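Local structure of tryptophan--tRNA ligase (Mycoplasma pneumoniae, 2YY5) at residues Gln17-Tyr22 with Gly212-Asp217; Met194-Pro199 with Val248-Thr253; Lys225-Ala230 with Asp286-Leu291. The protein probably catalyses the ATP-dependent attachment of tryptophan to its cognate tRNA, as a homodimeric class I aminoacyl-tRNA synthetase. The protein carries 1 engineered substitution. One frame throughout, in Å; residues are numbered along the deposited sequence.

Overall arrangement
Contact 1 is the most deeply placed of the three, its centre about 11 Å from the centre of the chain; all its touching residues are buried, and His18, Gly20 and Asn21 line the analogue's pocket. Contact 2 lies about 19 Å out and contact 3 about 25 Å out, where exposed residues join the interface. Segments 212-217 and 194-199 share the long loop between strand 183-185 and helix 220-228. Backbone-to-backbone hydrogen bonds define contact 1; in contact 2 an asparagine meets a loop backbone; in contact 3 a lysine ammonium bridges two carbonyls at a helix end. The three are continuous: Ile214 packs on Leu196 and Ile227, and Met251 on Ala230.

Contact 1: Gln17-Tyr22 with Gly212-Asp217; sequences QHLGNY and GVIYLD. With WSA (5'-O-[(L-tryptophylamino)sulfonyl]adenosine), chain J; SO4 (sulfate ion), chain H.
Gln17 and His18, in the predicted HIGH motif of this class I synthetase, meet Tyr215 and its neighbours through a single beta bridge, with the CA atoms of His18 and Tyr215 4.1 Å apart. Two backbone hydrogen bonds define it. Leu216 N donates to Gln17 O at 2.8 Å, almost straight at 176°, and Leu19 N donates to Ile214 O at 3.0 Å. Gln17 O is gripped a second time, by a water that also takes a weak bond from Asp217 N. Outside the bridge, Tyr215 N is satisfied by Asp218, Tyr215 OH by Gln210 and Val213 O by Lys226. Leu216 CD1 lies against His18 C and Leu19 N, covering the turn into helix 19-26, while Leu216 CD2 rests on Gln17 CG. Val213 CG1 packs on His18 CB. His18 is the N-cap of that helix: CG lies between the backbone N and carbonyl carbon (chi1 60°), which lets ND1 accept a weak bond from Gly20 N. N7 of the tryptophanyl adenylate analogue lies at the ring edge near CE1. NE2 faces a sulfate ion, probably from the crystallisation liquor and also held by Lys205: His18 NE2 donates to sulfate O3 at 3.0 Å, with an N-H...O angle of 168°.

Contact 2: Met194-Pro199 with Val248-Thr253; sequences MDLFDP and VTNMLT
Met194 and Asn250 bring an irregular loop closest to helix 246-259, their CA atoms 6.1 Å apart, whereas Leu196 and Met251 stand 8.0 Å apart at CA, a divergence that leaves their contact to the side chains. Asn250 accounts for the largest share of the buried surface. Its CG is anti to the backbone N (chi1 -172°), which carries the amide away from the helix and onto the backbone of Met194. There the amide group lies close to both the N and the O of Met194 and packs against Met194 CB. The Met194 and Asn250 side chains cross at an angle, and beyond CG the methionine chain bends at chi2 (-55°) and leads away from the helix. The second point of contact is apolar: Leu196 CD2 touches Met251 CG at 4.2 Å.

The loop's own shape is set by Asp195, whose CB points away from the helix. Its OD1 accepts from Phe197 N at 2.7 Å and from Asp198 N at 2.8 Å, an Asx turn extended into an Asx motif. The two donors approach from opposite faces of the carboxylate plane, so one oxygen is held from both sides. The turn spans Asp195 to Asp198 and includes Leu196, the second residue to touch the helix.

Around this pair, Ile193 borders Asn250, and Met203, in the predicted KMSKS motif, borders Leu196; Ile193 N and Met203 O are hydrogen-bonded to the bound adenylate analogue. Leu196 is joined by backbone hydrogen bonds to Gly212 and Thr231, and its side chain touches Ile214. On the helical side, Met251 packs on Lys288 and Leu291, and Leu252 on Leu287, so helix 246-259 lies between the 194-199 loop and helix 284-308.

Contact 3: Lys225-Ala230 with Asp286-Leu291; sequences KKIRQA and DLKNAL
Lys288 reaches from helix 284-308 to the end of helix 220-228, where its NZ donates to Arg228 O and to Ala230 O, each at 2.8 Å. The two carbonyls are used differently: NZ stands above the Arg228 carbonyl plane, 59° out of it, but is tilted only 15° from that of Ala230. A positive ammonium beside these carbonyls would be expected to complement the negative end of the helix dipole. The lysine chain is extended beyond CG, and its methylenes pass alongside Ile227 O on the way to Ala230, where CE packs on Ala230 CB at 3.8 Å. Ile227 and the lysine chain run antiparallel alongside one another, Ile227 CG2 against Lys288 CB and, at 4.0 Å, against Leu291 CD2. The Arg228 and Asn289 side chains cross at the exposed margin, in loose contact.

Farther out, Ala230 N bonds to Ile227 O, holding the turn that presents the carbonyls. Ile227 also packs on Thr292 and Thr295 of helix 284-308, while Ala230 touches Met251 and Leu291 touches Ile254, placing helix 246-259 against this junction of helices 220-228 and 284-308.

Contact 1: Gln17-Tyr22 with Gly212-Asp217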
# COMPACT_ATOMS: atom_id res chain seq x y z
N GLN B 17 -4.24 -7.12 -24.59
CA GLN B 17 -5.61 -7.54 -24.30
C GLN B 17 -5.94 -8.63 -25.33
O GLN B 17 -5.80 -8.41 -26.54
CB GLN B 17 -6.55 -6.35 -24.46
CG GLN B 17 -7.61 -6.22 -23.37
CD GLN B 17 -7.02 -5.98 -22.00
OE1 GLN B 17 -7.14 -6.82 -21.11
NE2 GLN B 17 -6.36 -4.83 -21.82
N HIS B 18 -6.38 -9.80 -24.86
CA HIS B 18 -6.69 -10.93 -25.75
C HIS B 18 -8.08 -11.54 -25.57
O HIS B 18 -8.84 -11.15 -24.68
CB HIS B 18 -5.63 -12.02 -25.56
CG HIS B 18 -5.55 -12.55 -24.16
ND1 HIS B 18 -6.59 -13.22 -23.56
CD2 HIS B 18 -4.56 -12.50 -23.25
CE1 HIS B 18 -6.24 -13.57 -22.33
NE2 HIS B 18 -5.01 -13.14 -22.12
N LEU B 19 -8.40 -12.51 -26.43
CA LEU B 19 -9.68 -13.23 -26.43
C LEU B 19 -10.01 -13.90 -25.10
O LEU B 19 -11.18 -14.10 -24.77
CB LEU B 19 -9.68 -14.30 -27.52
CG LEU B 19 -10.58 -14.17 -28.75
CD1 LEU B 19 -10.55 -15.48 -29.50
CD2 LEU B 19 -12.00 -13.84 -28.34
N GLY B 20 -8.98 -14.28 -24.34
CA GLY B 20 -9.22 -14.90 -23.05
C GLY B 20 -9.92 -13.88 -22.17
O GLY B 20 -10.85 -14.22 -21.43
N ASN B 21 -9.48 -12.63 -22.26
CA ASN B 21 -10.06 -11.54 -21.49
C ASN B 21 -11.48 -11.25 -21.95
O ASN B 21 -12.38 -11.07 -21.12
CB ASN B 21 -9.23 -10.27 -21.65
CG ASN B 21 -7.78 -10.47 -21.25
OD1 ASN B 21 -7.49 -10.92 -20.15
ND2 ASN B 21 -6.86 -10.13 -22.16
N TYR B 22 -11.67 -11.21 -23.27
CA TYR B 22 -12.98 -10.92 -23.84
C TYR B 22 -13.99 -11.98 -23.42
O TYR B 22 -15.04 -11.67 -22.84
CB TYR B 22 -12.93 -10.86 -25.38
CG TYR B 22 -14.26 -10.48 -25.99
CD1 TYR B 22 -14.71 -9.16 -25.98
CD2 TYR B 22 -15.13 -11.46 -26.49
CE1 TYR B 22 -15.98 -8.81 -26.43
CE2 TYR B 22 -16.42 -11.12 -26.95
CZ TYR B 22 -16.83 -9.80 -26.91
OH TYR B 22 -18.08 -9.44 -27.32
N GLY B 212 0.09 -18.13 -30.11
CA GLY B 212 -0.83 -18.82 -29.23
C GLY B 212 -1.89 -17.90 -28.65
O GLY B 212 -2.86 -18.36 -28.06
N VAL B 213 -1.71 -16.59 -28.84
CA VAL B 213 -2.66 -15.61 -28.31
C VAL B 213 -3.32 -14.77 -29.40
O VAL B 213 -2.66 -14.22 -30.27
CB VAL B 213 -1.95 -14.65 -27.32
CG1 VAL B 213 -2.92 -13.56 -26.86
CG2 VAL B 213 -1.42 -15.43 -26.13
N ILE B 214 -4.65 -14.68 -29.35
CA ILE B 214 -5.39 -13.87 -30.31
C ILE B 214 -5.60 -12.52 -29.63
O ILE B 214 -6.43 -12.41 -28.73
CB ILE B 214 -6.77 -14.48 -30.65
CG1 ILE B 214 -6.60 -15.90 -31.22
CG2 ILE B 214 -7.52 -13.58 -31.63
CD1 ILE B 214 -5.80 -15.96 -32.50
N TYR B 215 -4.84 -11.50 -30.03
CA TYR B 215 -4.97 -10.17 -29.44
C TYR B 215 -6.19 -9.47 -30.01
O TYR B 215 -6.54 -9.67 -31.17
CB TYR B 215 -3.72 -9.33 -29.70
CG TYR B 215 -2.44 -9.91 -29.14
CD1 TYR B 215 -2.29 -10.12 -27.76
CD2 TYR B 215 -1.40 -10.30 -29.98
CE1 TYR B 215 -1.13 -10.70 -27.25
CE2 TYR B 215 -0.24 -10.88 -29.47
CZ TYR B 215 -0.12 -11.08 -28.11
OH TYR B 215 1.02 -11.67 -27.62
N LEU B 216 -6.82 -8.64 -29.19
CA LEU B 216 -8.00 -7.90 -29.62
C LEU B 216 -7.69 -6.90 -30.73
O LEU B 216 -8.57 -6.52 -31.49
CB LEU B 216 -8.64 -7.21 -28.40
CG LEU B 216 -9.75 -8.02 -27.72
CD1 LEU B 216 -9.39 -9.49 -27.66
CD2 LEU B 216 -10.00 -7.48 -26.33
N ASP B 217 -6.43 -6.50 -30.85
CA ASP B 217 -6.02 -5.57 -31.89
C ASP B 217 -5.19 -6.27 -32.96
O ASP B 217 -4.32 -5.67 -33.59
CB ASP B 217 -5.22 -4.40 -31.30
CG ASP B 217 -3.91 -4.84 -30.68
OD1 ASP B 217 -3.35 -5.86 -31.12
OD2 ASP B 217 -3.43 -4.15 -29.76
CD2 WSA J . -9.45 -7.55 -10.33
CE3 WSA J . -10.44 -8.32 -10.93
CZ3 WSA J . -11.65 -8.51 -10.27
CH2 WSA J . -11.86 -7.92 -9.03
CZ2 WSA J . -10.87 -7.16 -8.43
CE2 WSA J . -9.66 -6.97 -9.09
N11 WSA J . -8.56 -6.28 -8.78
CD1 WSA J . -7.67 -6.40 -9.76
CG WSA J . -8.17 -7.17 -10.73
CB WSA J . -7.47 -7.53 -12.04
CA WSA J . -7.25 -9.04 -12.16
NH3 WSA J . -6.46 -9.53 -11.03
C WSA J . -6.51 -9.33 -13.47
O WSA J . -5.31 -9.12 -13.55
NS WSA J . -7.23 -9.79 -14.48
S WSA J . -6.46 -9.53 -15.89
O1S WSA J . -6.24 -8.06 -16.10
O2S WSA J . -5.12 -10.22 -15.88
O5' WSA J . -7.31 -10.07 -16.92
C5' WSA J . -8.67 -9.63 -16.96
C4' WSA J . -9.70 -10.76 -16.86
O4' WSA J . -9.47 -11.73 -17.89
C3' WSA J . -9.65 -11.52 -15.53
O3' WSA J . -10.98 -11.85 -15.11
C2' WSA J . -8.91 -12.80 -15.92
O2' WSA J . -9.27 -13.86 -15.04
C1' WSA J . -9.56 -13.03 -17.29
N9 WSA J . -8.76 -14.00 -18.07
C8 WSA J . -7.46 -13.90 -18.31
N7 WSA J . -7.06 -14.91 -19.09
C5 WSA J . -8.13 -15.65 -19.36
C4 WSA J . -9.21 -15.08 -18.70
N3 WSA J . -10.42 -15.65 -18.81
C2 WSA J . -10.59 -16.74 -19.54
N1 WSA J . -9.58 -17.31 -20.18
C6 WSA J . -8.35 -16.79 -20.11
N6 WSA J . -7.33 -17.35 -20.77
S SO4 H . -3.71 -12.18 -18.57
O1 SO4 H . -4.19 -12.94 -17.41
O2 SO4 H . -2.56 -11.33 -18.16
O3 SO4 H . -3.29 -13.12 -19.63
O4 SO4 H . -4.78 -11.31 -19.06
O HOH W 1 -4.92 -6.20 -27.81

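Contact 2: Met194-Pro199 with Val248-Thr253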
# COMPACT_ATOMS: atom_id res chain seq x y z
N MET B 194 -7.77 -21.42 -23.73
CA MET B 194 -6.42 -21.95 -23.83
C MET B 194 -5.57 -21.35 -24.95
O MET B 194 -6.08 -20.78 -25.91
CB MET B 194 -6.47 -23.47 -23.99
CG MET B 194 -7.32 -24.18 -22.95
SD MET B 194 -6.88 -23.82 -21.23
CE MET B 194 -8.34 -24.50 -20.38
N ASP B 195 -4.26 -21.47 -24.80
CA ASP B 195 -3.29 -20.97 -25.77
C ASP B 195 -3.43 -21.79 -27.06
O ASP B 195 -3.48 -23.02 -27.00
CB ASP B 195 -1.89 -21.11 -25.16
CG ASP B 195 -0.80 -20.58 -26.05
OD1 ASP B 195 -0.49 -21.24 -27.07
OD2 ASP B 195 -0.26 -19.50 -25.74
N LEU B 196 -3.49 -21.12 -28.21
CA LEU B 196 -3.64 -21.79 -29.49
C LEU B 196 -2.46 -22.66 -29.93
O LEU B 196 -2.64 -23.58 -30.73
CB LEU B 196 -3.96 -20.78 -30.60
CG LEU B 196 -5.37 -20.19 -30.63
CD1 LEU B 196 -5.57 -19.42 -31.92
CD2 LEU B 196 -6.40 -21.31 -30.54
N PHE B 197 -1.26 -22.36 -29.43
CA PHE B 197 -0.07 -23.14 -29.78
C PHE B 197 0.17 -24.29 -28.79
O PHE B 197 0.55 -25.40 -29.18
CB PHE B 197 1.16 -22.24 -29.82
CG PHE B 197 2.45 -23.00 -29.86
CD1 PHE B 197 2.80 -23.75 -30.98
CD2 PHE B 197 3.31 -22.99 -28.76
CE1 PHE B 197 3.98 -24.47 -31.00
CE2 PHE B 197 4.49 -23.72 -28.77
CZ PHE B 197 4.83 -24.46 -29.89
N ASP B 198 -0.04 -24.01 -27.51
CA ASP B 198 0.11 -25.01 -26.47
C ASP B 198 -1.19 -24.99 -25.67
O ASP B 198 -1.30 -24.30 -24.66
CB ASP B 198 1.28 -24.69 -25.55
CG ASP B 198 1.46 -25.72 -24.45
OD1 ASP B 198 0.61 -26.64 -24.35
OD2 ASP B 198 2.44 -25.62 -23.69
N PRO B 199 -2.19 -25.76 -26.11
CA PRO B 199 -3.48 -25.81 -25.43
C PRO B 199 -3.51 -26.36 -24.00
O PRO B 199 -4.59 -26.47 -23.40
CB PRO B 199 -4.34 -26.62 -26.41
CG PRO B 199 -3.36 -27.53 -27.03
CD PRO B 199 -2.18 -26.64 -27.29
N VAL B 248 -8.34 -29.09 -29.97
CA VAL B 248 -9.64 -29.10 -30.64
C VAL B 248 -10.78 -28.66 -29.74
O VAL B 248 -11.64 -27.89 -30.16
CB VAL B 248 -9.95 -30.50 -31.21
CG1 VAL B 248 -11.43 -30.61 -31.58
CG2 VAL B 248 -9.09 -30.75 -32.43
N THR B 249 -10.79 -29.13 -28.50
CA THR B 249 -11.86 -28.75 -27.58
C THR B 249 -11.87 -27.23 -27.36
O THR B 249 -12.93 -26.61 -27.37
CB THR B 249 -11.69 -29.45 -26.21
OG1 THR B 249 -11.57 -30.87 -26.42
CG2 THR B 249 -12.91 -29.18 -25.31
N ASN B 250 -10.69 -26.65 -27.18
CA ASN B 250 -10.57 -25.21 -26.97
C ASN B 250 -11.15 -24.41 -28.13
O ASN B 250 -11.95 -23.50 -27.92
CB ASN B 250 -9.10 -24.83 -26.78
CG ASN B 250 -8.92 -23.39 -26.35
OD1 ASN B 250 -8.04 -22.69 -26.85
ND2 ASN B 250 -9.75 -22.94 -25.42
N MET B 251 -10.73 -24.72 -29.35
CA MET B 251 -11.23 -24.01 -30.52
C MET B 251 -12.75 -24.18 -30.60
O MET B 251 -13.47 -23.28 -31.03
CB MET B 251 -10.59 -24.54 -31.80
CG MET B 251 -9.12 -24.21 -31.96
SD MET B 251 -8.50 -24.59 -33.61
CE MET B 251 -8.20 -26.34 -33.45
N LEU B 252 -13.22 -25.33 -30.17
CA LEU B 252 -14.64 -25.63 -30.21
C LEU B 252 -15.46 -24.79 -29.23
O LEU B 252 -16.51 -24.26 -29.60
CB LEU B 252 -14.85 -27.12 -29.95
CG LEU B 252 -16.11 -27.81 -30.48
CD1 LEU B 252 -16.33 -27.50 -31.97
CD2 LEU B 252 -15.96 -29.31 -30.25
N THR B 253 -14.99 -24.64 -27.99
CA THR B 253 -15.75 -23.85 -27.04
C THR B 253 -15.65 -22.34 -27.35
O THR B 253 -16.55 -21.58 -27.01
CB THR B 253 -15.36 -24.16 -25.53
OG1 THR B 253 -14.90 -22.97 -24.88
CG2 THR B 253 -14.29 -25.24 -25.44

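Contact 3: Lys225-Ala230 with Asp286-Leu291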
# COMPACT_ATOMS: atom_id res chain seq x y z
N LYS B 225 -3.66 -16.52 -39.86
CA LYS B 225 -2.47 -17.36 -39.72
C LYS B 225 -2.41 -18.11 -38.38
O LYS B 225 -2.13 -19.31 -38.34
CB LYS B 225 -1.19 -16.53 -39.90
CG LYS B 225 0.09 -17.38 -39.97
CD LYS B 225 1.36 -16.55 -39.75
CE LYS B 225 1.51 -16.13 -38.29
NZ LYS B 225 2.78 -15.38 -38.02
N LYS B 226 -2.67 -17.39 -37.30
CA LYS B 226 -2.61 -17.99 -35.96
C LYS B 226 -3.55 -19.17 -35.77
O LYS B 226 -3.16 -20.18 -35.18
CB LYS B 226 -2.90 -16.93 -34.90
CG LYS B 226 -1.82 -15.89 -34.79
CD LYS B 226 -2.10 -14.91 -33.68
CE LYS B 226 -0.91 -13.99 -33.51
NZ LYS B 226 -1.10 -13.04 -32.40
N ILE B 227 -4.77 -19.04 -36.27
CA ILE B 227 -5.76 -20.09 -36.12
C ILE B 227 -5.44 -21.27 -37.02
O ILE B 227 -5.57 -22.42 -36.61
CB ILE B 227 -7.16 -19.52 -36.39
CG1 ILE B 227 -7.53 -18.54 -35.27
CG2 ILE B 227 -8.18 -20.64 -36.47
CD1 ILE B 227 -8.69 -17.64 -35.56
N ARG B 228 -5.01 -20.98 -38.25
CA ARG B 228 -4.67 -22.04 -39.19
C ARG B 228 -3.58 -22.94 -38.62
O ARG B 228 -3.50 -24.11 -38.95
CB ARG B 228 -4.16 -21.45 -40.50
CG ARG B 228 -3.82 -22.50 -41.54
CD ARG B 228 -4.98 -22.67 -42.50
NE ARG B 228 -5.25 -21.41 -43.18
CZ ARG B 228 -6.25 -21.21 -44.03
NH1 ARG B 228 -6.40 -20.02 -44.60
NH2 ARG B 228 -7.09 -22.19 -44.31
N GLN B 229 -2.74 -22.36 -37.77
CA GLN B 229 -1.62 -23.09 -37.15
C GLN B 229 -1.94 -23.63 -35.76
O GLN B 229 -1.07 -24.21 -35.11
CB GLN B 229 -0.41 -22.17 -37.01
CG GLN B 229 0.02 -21.43 -38.26
CD GLN B 229 1.05 -20.36 -37.93
OE1 GLN B 229 0.78 -19.44 -37.16
NE2 GLN B 229 2.24 -20.50 -38.49
N ALA B 230 -3.17 -23.43 -35.29
CA ALA B 230 -3.55 -23.91 -33.97
C ALA B 230 -3.26 -25.39 -33.84
O ALA B 230 -3.69 -26.19 -34.68
CB ALA B 230 -5.04 -23.64 -33.72
N ASP B 286 -11.85 -27.53 -41.27
CA ASP B 286 -13.18 -26.93 -41.38
C ASP B 286 -13.54 -26.18 -40.11
O ASP B 286 -14.30 -25.21 -40.13
CB ASP B 286 -14.23 -28.01 -41.65
CG ASP B 286 -14.10 -28.61 -43.04
OD1 ASP B 286 -14.23 -29.85 -43.17
OD2 ASP B 286 -13.88 -27.85 -44.00
N LEU B 287 -12.99 -26.65 -38.99
CA LEU B 287 -13.22 -26.04 -37.69
C LEU B 287 -12.43 -24.74 -37.60
O LEU B 287 -12.96 -23.72 -37.15
CB LEU B 287 -12.77 -27.00 -36.57
CG LEU B 287 -12.78 -26.53 -35.11
CD1 LEU B 287 -14.18 -26.07 -34.70
CD2 LEU B 287 -12.33 -27.67 -34.22
N LYS B 288 -11.17 -24.77 -38.03
CA LYS B 288 -10.33 -23.58 -38.00
C LYS B 288 -10.92 -22.49 -38.88
O LYS B 288 -10.89 -21.31 -38.53
CB LYS B 288 -8.91 -23.91 -38.46
CG LYS B 288 -8.11 -24.67 -37.44
CD LYS B 288 -6.70 -24.99 -37.93
CE LYS B 288 -5.89 -25.68 -36.84
NZ LYS B 288 -4.54 -26.08 -37.31
N ASN B 289 -11.47 -22.90 -40.02
CA ASN B 289 -12.10 -21.99 -40.96
C ASN B 289 -13.26 -21.24 -40.33
O ASN B 289 -13.35 -20.02 -40.44
CB ASN B 289 -12.61 -22.75 -42.18
CG ASN B 289 -11.65 -22.70 -43.35
OD1 ASN B 289 -10.68 -23.45 -43.41
ND2 ASN B 289 -11.91 -21.78 -44.27
N ALA B 290 -14.15 -21.98 -39.68
CA ALA B 290 -15.32 -21.40 -39.03
C ALA B 290 -14.92 -20.55 -37.82
O ALA B 290 -15.54 -19.52 -37.53
CB ALA B 290 -16.28 -22.49 -38.61
N LEU B 291 -13.87 -20.98 -37.13
CA LEU B 291 -13.37 -20.25 -35.97
C LEU B 291 -12.76 -18.94 -36.43
O LEU B 291 -12.94 -17.91 -35.79
CB LEU B 291 -12.32 -21.08 -35.23
CG LEU B 291 -11.69 -20.41 -34.00
CD1 LEU B 291 -12.78 -20.06 -32.99
CD2 LEU B 291 -10.65 -21.35 -33.38